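Local coordinates for formiminotetrahydrofolate cyclodeaminase (Thermotoga maritima, PDB 1O5H), which probably catalyses the cyclisation and deamination of 5-formiminotetrahydrofolate to 5,10-methenyltetrahydrofolate with release of ammonia, at residues P121-I125 / E164-V168. Residues are numbered along the deposited sequence; the frame is centred on the assembly and turned at random.
Sequences PMDVI and EKVNV
Pro121 packs its ring between Glu164 and Val168, where segments 121-125 and 164-168, on helices 107-141 and 147-172 of the all-helical fold of this cyclodeaminase, run roughly antiparallel. Their short axes come within 8.6 Å at 150°. A proline suits this face because its compact ring presents the CB-CG edge to the neighbouring helix: CB meets Val168 CG2 at 3.6 Å, and CG reaches the backbone around Asn167 and Val168. The nearest CA atoms, those of Pro121 and Glu164, are 5.1 Å apart. Glu164 does the work of an aliphatic residue with its methylenes. Its side chain slides past Ile125 in the opposite direction, CB beside CG1, while CG lies 3.5 Å from Val124 CG1, the glutamate and valine side chains crossing at about a right angle. A bend at chi2 (-66°) brings the carboxylate over to Val124 and Pro121, OE1 beside Pro121 CB and OE2 near the valine methyls. Cut back to an alanine, Glu164 would lose CG and the carboxylate, which is likely to leave a gap beside Val124 CG1 and Pro121 CB. Val168, branched at CB, offers both methyls to Met122, a selenomethionine in this crystal; bends at chi2 and chi3 curl that flexible chain until CE touches both. Ile125 extends CD1 to Lys165 N, 3.8 Å away.

Further out, helix 178-206 covers Met122 through Met184 and Leu188, and its Glu192 takes the ammonium of Lys165 in a salt bridge. Ser41 of helix 36-56 touches both Val124 and Glu164, and Leu85 and Leu88 of helix 68-100 also pack on Val124. Asn167 OD1 accepts a hydrogen bond from Asn152 ND2 of the second subunit, while Asn167 CB rests 4.1 Å from Pro121 CB.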
# COMPACT_ATOMS: atom_id res chain seq x y z
N PRO A 121 -9.31 -13.10 1.28
CA PRO A 121 -8.93 -11.85 1.96
C PRO A 121 -8.85 -12.04 3.46
O PRO A 121 -7.97 -11.49 4.10
CB PRO A 121 -10.02 -10.85 1.57
CG PRO A 121 -11.14 -11.65 0.95
CD PRO A 121 -10.59 -12.97 0.56
N MSE A 122 -9.74 -12.86 4.02
CA MSE A 122 -9.66 -13.21 5.42
C MSE A 122 -8.25 -13.68 5.76
O MSE A 122 -7.64 -13.19 6.71
CB MSE A 122 -10.69 -14.29 5.75
CG MSE A 122 -10.99 -14.46 7.24
SE MSE A 122 -11.22 -12.82 8.32
CE MSE A 122 -12.68 -12.14 7.52
N ASP A 123 -7.72 -14.59 4.94
CA ASP A 123 -6.37 -15.10 5.16
C ASP A 123 -5.34 -14.01 5.04
O ASP A 123 -4.46 -13.91 5.90
CB ASP A 123 -6.08 -16.29 4.26
CG ASP A 123 -6.83 -17.54 4.72
OD1 ASP A 123 -7.31 -17.52 5.88
OD2 ASP A 123 -7.00 -18.58 4.02
N VAL A 124 -5.48 -13.14 4.04
CA VAL A 124 -4.57 -12.01 3.90
C VAL A 124 -4.56 -11.21 5.18
O VAL A 124 -3.49 -10.85 5.68
CB VAL A 124 -4.96 -11.06 2.75
CG1 VAL A 124 -4.05 -9.87 2.75
CG2 VAL A 124 -4.86 -11.78 1.43
N ILE A 125 -5.74 -10.95 5.73
CA ILE A 125 -5.83 -10.20 6.98
C ILE A 125 -5.10 -10.89 8.13
O ILE A 125 -4.48 -10.25 8.97
CB ILE A 125 -7.29 -9.99 7.38
CG1 ILE A 125 -7.94 -8.97 6.46
CG2 ILE A 125 -7.37 -9.52 8.80
CD1 ILE A 125 -9.43 -8.83 6.64
N GLU A 164 -8.58 -5.48 2.39
CA GLU A 164 -9.08 -6.82 2.49
C GLU A 164 -10.40 -6.93 3.24
O GLU A 164 -11.23 -7.76 2.89
CB GLU A 164 -8.03 -7.70 3.11
CG GLU A 164 -6.72 -7.59 2.35
CD GLU A 164 -6.79 -8.12 0.94
OE1 GLU A 164 -7.82 -8.73 0.57
OE2 GLU A 164 -5.80 -7.95 0.20
N LYS A 165 -10.60 -6.08 4.24
CA LYS A 165 -11.86 -6.06 4.96
C LYS A 165 -12.98 -5.80 3.99
O LYS A 165 -13.99 -6.54 3.97
CB LYS A 165 -11.89 -4.97 6.01
CG LYS A 165 -13.17 -4.89 6.77
CD LYS A 165 -13.13 -3.74 7.76
CE LYS A 165 -14.37 -3.77 8.63
NZ LYS A 165 -14.31 -2.61 9.53
N VAL A 166 -12.81 -4.77 3.15
CA VAL A 166 -13.83 -4.54 2.14
C VAL A 166 -14.06 -5.80 1.28
O VAL A 166 -15.21 -6.20 1.01
CB VAL A 166 -13.53 -3.31 1.29
CG1 VAL A 166 -14.24 -3.37 -0.08
CG2 VAL A 166 -13.95 -2.07 2.05
N ASN A 167 -12.97 -6.46 0.88
CA ASN A 167 -13.13 -7.64 0.06
C ASN A 167 -13.78 -8.81 0.79
O ASN A 167 -14.63 -9.51 0.22
CB ASN A 167 -11.83 -7.98 -0.65
CG ASN A 167 -11.44 -6.91 -1.66
OD1 ASN A 167 -10.30 -6.48 -1.71
ND2 ASN A 167 -12.41 -6.45 -2.45
N VAL A 168 -13.45 -8.99 2.06
CA VAL A 168 -14.21 -9.94 2.89
C VAL A 168 -15.71 -9.62 2.90
O VAL A 168 -16.54 -10.50 2.65
CB VAL A 168 -13.69 -10.02 4.31
CG1 VAL A 168 -14.70 -10.72 5.20
CG2 VAL A 168 -12.40 -10.77 4.31